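Local coordinates for 3-dehydroquinate dehydratase (Clostridium difficile, PDB 4H3D), which catalyses the cis-dehydration of 3-dehydroquinate to 3-dehydroshikimate through an imine intermediate, the third step of the chorismate pathway to aromatic amino acids, at residues K155-Q166 and A191-R202. Sequence-based numbering, arbitrary orientation.
Sequences KEEIVSRLCRMQ and ATNEMFKIYADR
Gln166 spends both ends of its amide on backbone atoms of Tyr199 and Asp201, an example of a helix side chain taking up a backbone N-H and, weakly, a backbone carbonyl of a neighbouring segment. OE1 accepts from Asp201 N at 2.9 Å, the donor tilted 19° from the carbonyl plane, while NE2 gives a weak bond to Tyr199 O. The same OE1 also lies 3.2 Å from Asp201 OD1, an acceptor facing an acceptor. That carboxylate oxygen is gripped elsewhere: Arg202 meets it side-on in a salt bridge with NE and NH1, the oxygen lying close to the guanidinium plane, which should draw off part of its negative charge. One face of the guanidinium is covered by Gln166 CB, 3.8 Å above its centre, and NH2 donates to Ala170 O and to a water that bonds weakly to Gln166 O. In this TIM barrel the two segments belong to successive outer helices, 155-167 and 182-199, joined through strand 172-177; the segments 155-166 and 191-199 cross at -46°. Their interface is knobs-into-holes: Met195, its CG anti to the backbone N (chi1 -174°) and its chain bent at chi2, sets SD and CE among Leu162, Val159, Cys163 and Gln166, and Val159 fits between Ala191, Glu194, Met195 and Tyr199. Leu162 also packs inward on Pro173 and Ile175, its side chain about 6 Å from that of the Schiff-base Lys174. Cys163 SG approaches the Tyr199 ring obliquely, 4.8 Å from its centroid. At the start of helix 155-167, Lys155 lays its CG against Ala191, and bends at chi3 and chi4 bring NZ to the syn side of Glu194 OE1 at 3.0 Å, a salt bridge; OE2, more weakly bound to NZ, accepts from a water weakly linked to NZ.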
loop_
_atom_site.group_PDB
_atom_site.type_symbol
_atom_site.label_atom_id
_atom_site.label_comp_id
_atom_site.label_asym_id
_atom_site.label_seq_id
_atom_site.Cartn_x
_atom_site.Cartn_y
_atom_site.Cartn_z
ATOM N N LYS B 155 5.062 2.925 19.560
ATOM C CA LYS B 155 3.627 3.211 19.367
ATOM C C LYS B 155 3.078 4.208 20.404
ATOM O O LYS B 155 2.473 5.210 20.051
ATOM C CB LYS B 155 2.850 1.886 19.434
ATOM C CG LYS B 155 1.334 2.016 19.344
ATOM C CD LYS B 155 0.661 0.637 19.304
ATOM C CE LYS B 155 0.840 -0.187 20.585
ATOM N NZ LYS B 155 0.102 0.372 21.761
ATOM N N GLU B 156 3.320 3.931 21.682
ATOM C CA GLU B 156 2.803 4.772 22.752
ATOM C C GLU B 156 3.372 6.191 22.708
ATOM O O GLU B 156 2.674 7.130 23.087
ATOM C CB GLU B 156 2.933 4.114 24.150
ATOM C CG GLU B 156 4.162 3.293 24.363
ATOM C CD GLU B 156 4.070 1.911 23.687
ATOM O OE1 GLU B 156 3.142 1.118 24.016
ATOM O OE2 GLU B 156 4.935 1.617 22.846
ATOM N N GLU B 157 4.620 6.346 22.241
ATOM C CA GLU B 157 5.219 7.678 22.087
ATOM C C GLU B 157 4.505 8.431 20.974
ATOM O O GLU B 157 4.178 9.597 21.119
ATOM C CB GLU B 157 6.705 7.591 21.736
ATOM C CG GLU B 157 7.566 6.940 22.785
ATOM C CD GLU B 157 9.011 6.879 22.344
ATOM O OE1 GLU B 157 9.656 7.954 22.281
ATOM O OE2 GLU B 157 9.498 5.752 22.075
ATOM N N ILE B 158 4.278 7.759 19.853
ATOM C CA ILE B 158 3.572 8.384 18.716
ATOM C C ILE B 158 2.161 8.823 19.178
ATOM O O ILE B 158 1.758 9.987 18.982
ATOM C CB ILE B 158 3.503 7.432 17.519
ATOM C CG1 ILE B 158 4.916 7.168 16.974
ATOM C CG2 ILE B 158 2.632 8.025 16.392
ATOM C CD1 ILE B 158 4.972 6.056 15.957
ATOM N N VAL B 159 1.439 7.916 19.836
ATOM C CA VAL B 159 0.108 8.246 20.337
ATOM C C VAL B 159 0.165 9.415 21.342
ATOM O O VAL B 159 -0.707 10.290 21.315
ATOM C CB VAL B 159 -0.609 7.016 20.968
ATOM C CG1 VAL B 159 -1.901 7.448 21.672
ATOM C CG2 VAL B 159 -0.907 5.956 19.905
ATOM N N SER B 160 1.199 9.453 22.197
ATOM C CA SER B 160 1.320 10.518 23.199
ATOM C C SER B 160 1.522 11.889 22.539
ATOM O O SER B 160 0.961 12.893 22.993
ATOM C CB SER B 160 2.432 10.220 24.261
ATOM O OG SER B 160 3.757 10.367 23.738
ATOM N N ARG B 161 2.297 11.931 21.463
ATOM C CA ARG B 161 2.517 13.186 20.757
ATOM C C ARG B 161 1.252 13.643 20.041
ATOM O O ARG B 161 0.899 14.804 20.094
ATOM C CB ARG B 161 3.675 13.069 19.783
ATOM C CG ARG B 161 4.970 12.848 20.493
ATOM C CD ARG B 161 6.141 12.960 19.583
ATOM N NE ARG B 161 7.310 12.416 20.234
ATOM C CZ ARG B 161 8.474 12.200 19.646
ATOM N NH1 ARG B 161 8.656 12.516 18.376
ATOM N NH2 ARG B 161 9.467 11.678 20.344
ATOM N N LEU B 162 0.569 12.714 19.386
ATOM C CA LEU B 162 -0.680 13.052 18.685
ATOM C C LEU B 162 -1.741 13.546 19.688
ATOM O O LEU B 162 -2.474 14.501 19.403
ATOM C CB LEU B 162 -1.191 11.853 17.876
ATOM C CG LEU B 162 -0.310 11.421 16.694
ATOM C CD1 LEU B 162 -0.767 10.059 16.127
ATOM C CD2 LEU B 162 -0.285 12.512 15.609
ATOM N N CYS B 163 -1.822 12.898 20.858
ATOM C CA CYS B 163 -2.739 13.352 21.915
ATOM C C CYS B 163 -2.358 14.764 22.401
ATOM O O CYS B 163 -3.233 15.606 22.635
ATOM C CB CYS B 163 -2.757 12.383 23.095
ATOM S SG CYS B 163 -3.569 10.841 22.734
ATOM N N ARG B 164 -1.065 15.031 22.537
ATOM C CA ARG B 164 -0.628 16.357 22.977
ATOM C C ARG B 164 -1.048 17.434 21.946
ATOM O O ARG B 164 -1.475 18.565 22.318
ATOM C CB ARG B 164 0.883 16.387 23.228
ATOM C CG ARG B 164 1.413 17.719 23.785
ATOM C CD ARG B 164 0.718 18.125 25.090
ATOM N NE ARG B 164 1.087 19.474 25.500
ATOM C CZ ARG B 164 0.355 20.252 26.297
ATOM N NH1 ARG B 164 0.782 21.471 26.600
ATOM N NH2 ARG B 164 -0.817 19.832 26.773
ATOM N N MET B 165 -0.956 17.078 20.665
ATOM C CA MET B 165 -1.355 17.978 19.585
ATOM C C MET B 165 -2.847 18.286 19.675
ATOM O O MET B 165 -3.261 19.422 19.449
ATOM C CB MET B 165 -1.000 17.382 18.239
ATOM C CG MET B 165 0.502 17.311 17.983
ATOM S SD MET B 165 0.794 16.244 16.598
ATOM C CE MET B 165 2.545 16.396 16.352
ATOM N N GLN B 166 -3.656 17.287 20.016
ATOM C CA GLN B 166 -5.090 17.548 20.239
ATOM C C GLN B 166 -5.283 18.497 21.415
ATOM O O GLN B 166 -6.080 19.451 21.338
ATOM C CB GLN B 166 -5.868 16.260 20.503
ATOM C CG GLN B 166 -6.051 15.392 19.297
ATOM C CD GLN B 166 -7.046 14.258 19.543
ATOM O OE1 GLN B 166 -7.732 13.821 18.630
ATOM N NE2 GLN B 166 -7.131 13.794 20.792
ATOM N N ALA B 191 0.182 2.568 15.338
ATOM C CA ALA B 191 -0.035 3.766 16.147
ATOM C C ALA B 191 -1.131 4.617 15.532
ATOM O O ALA B 191 -2.014 5.103 16.232
ATOM C CB ALA B 191 1.264 4.563 16.267
ATOM N N THR B 192 -1.083 4.778 14.208
ATOM C CA THR B 192 -2.091 5.541 13.481
ATOM C C THR B 192 -3.496 5.000 13.753
ATOM O O THR B 192 -4.408 5.755 14.100
ATOM C CB THR B 192 -1.832 5.503 11.955
ATOM O OG1 THR B 192 -0.545 6.079 11.659
ATOM C CG2 THR B 192 -2.915 6.243 11.190
ATOM N N ASN B 193 -3.660 3.690 13.627
ATOM C CA ASN B 193 -4.980 3.110 13.783
ATOM C C ASN B 193 -5.458 3.108 15.232
ATOM O O ASN B 193 -6.656 3.285 15.495
ATOM C CB ASN B 193 -5.047 1.718 13.178
ATOM C CG ASN B 193 -6.475 1.240 13.004
ATOM O OD1 ASN B 193 -6.885 0.317 13.650
ATOM N ND2 ASN B 193 -7.248 1.925 12.156
ATOM N N GLU B 194 -4.544 2.908 16.165
ATOM C CA GLU B 194 -4.898 2.966 17.590
ATOM C C GLU B 194 -5.402 4.369 17.949
ATOM O O GLU B 194 -6.415 4.520 18.631
ATOM C CB GLU B 194 -3.706 2.570 18.458
ATOM C CG GLU B 194 -3.992 2.612 19.948
ATOM C CD GLU B 194 -2.913 1.914 20.771
ATOM O OE1 GLU B 194 -2.500 0.789 20.390
ATOM O OE2 GLU B 194 -2.500 2.483 21.804
ATOM N N MET B 195 -4.709 5.388 17.449
ATOM C CA MET B 195 -5.109 6.765 17.664
ATOM C C MET B 195 -6.479 6.988 17.020
ATOM O O MET B 195 -7.413 7.468 17.666
ATOM C CB MET B 195 -4.082 7.715 17.046
ATOM C CG MET B 195 -4.328 9.181 17.324
ATOM S SD MET B 195 -4.030 9.586 19.060
ATOM C CE MET B 195 -4.706 11.253 19.103
ATOM N N PHE B 196 -6.592 6.618 15.747
ATOM C CA PHE B 196 -7.831 6.762 15.000
ATOM C C PHE B 196 -9.015 6.136 15.723
ATOM O O PHE B 196 -10.083 6.754 15.860
ATOM C CB PHE B 196 -7.677 6.097 13.609
ATOM C CG PHE B 196 -8.881 6.256 12.715
ATOM C CD1 PHE B 196 -9.027 7.393 11.911
ATOM C CD2 PHE B 196 -9.853 5.273 12.662
ATOM C CE1 PHE B 196 -10.123 7.544 11.078
ATOM C CE2 PHE B 196 -10.966 5.416 11.832
ATOM C CZ PHE B 196 -11.098 6.564 11.032
ATOM N N LYS B 197 -8.820 4.925 16.208
ATOM C CA LYS B 197 -9.898 4.167 16.827
ATOM C C LYS B 197 -10.228 4.497 18.279
ATOM O O LYS B 197 -11.401 4.534 18.646
ATOM C CB LYS B 197 -9.604 2.680 16.735
ATOM C CG LYS B 197 -9.924 2.049 15.399
ATOM C CD LYS B 197 -9.781 0.552 15.521
ATOM C CE LYS B 197 -10.548 -0.184 14.468
ATOM N NZ LYS B 197 -10.412 -1.675 14.675
ATOM N N ILE B 198 -9.199 4.751 19.082
ATOM C CA ILE B 198 -9.353 4.911 20.526
ATOM C C ILE B 198 -9.256 6.329 21.072
ATOM O O ILE B 198 -10.102 6.727 21.879
ATOM C CB ILE B 198 -8.285 4.056 21.265
ATOM C CG1 ILE B 198 -8.366 2.594 20.805
ATOM C CG2 ILE B 198 -8.457 4.150 22.796
ATOM C CD1 ILE B 198 -7.239 1.752 21.302
ATOM N N TYR B 199 -8.251 7.100 20.627
ATOM C CA TYR B 199 -7.979 8.424 21.223
ATOM C C TYR B 199 -8.360 9.669 20.443
ATOM O O TYR B 199 -8.600 10.704 21.040
ATOM C CB TYR B 199 -6.492 8.531 21.567
ATOM C CG TYR B 199 -6.027 7.474 22.513
ATOM C CD1 TYR B 199 -6.387 7.516 23.851
ATOM C CD2 TYR B 199 -5.231 6.424 22.080
ATOM C CE1 TYR B 199 -5.969 6.547 24.729
ATOM C CE2 TYR B 199 -4.806 5.444 22.958
ATOM C CZ TYR B 199 -5.180 5.516 24.285
ATOM O OH TYR B 199 -4.775 4.553 25.177
ATOM N N ALA B 200 -8.412 9.582 19.122
ATOM C CA ALA B 200 -8.675 10.746 18.301
ATOM C C ALA B 200 -10.128 11.213 18.301
ATOM O O ALA B 200 -11.063 10.405 18.200
ATOM C CB ALA B 200 -8.222 10.480 16.876
ATOM N N ASP B 201 -10.325 12.522 18.429
ATOM C CA ASP B 201 -11.664 13.079 18.271
ATOM C C ASP B 201 -11.664 14.045 17.092
ATOM O O ASP B 201 -12.547 14.871 16.966
ATOM C CB ASP B 201 -12.210 13.701 19.560
ATOM C CG ASP B 201 -11.412 14.893 20.048
ATOM O OD1 ASP B 201 -10.459 15.356 19.369
ATOM O OD2 ASP B 201 -11.758 15.372 21.147
ATOM N N ARG B 202 -10.646 13.910 16.234
ATOM C CA ARG B 202 -10.496 14.723 15.019
ATOM C C ARG B 202 -9.593 13.953 14.036
ATOM O O ARG B 202 -8.980 12.944 14.414
ATOM C CB ARG B 202 -9.878 16.072 15.364
ATOM C CG ARG B 202 -8.436 15.983 15.818
ATOM C CD ARG B 202 -8.085 17.184 16.681
ATOM N NE ARG B 202 -8.758 17.134 17.986
ATOM C CZ ARG B 202 -8.786 18.136 18.867
ATOM N NH1 ARG B 202 -9.415 17.988 20.025
ATOM N NH2 ARG B 202 -8.197 19.288 18.592
HETATM O O HOH W 1 -0.589 3.555 23.036
HETATM O O HOH W 2 -9.055 21.086 20.639
#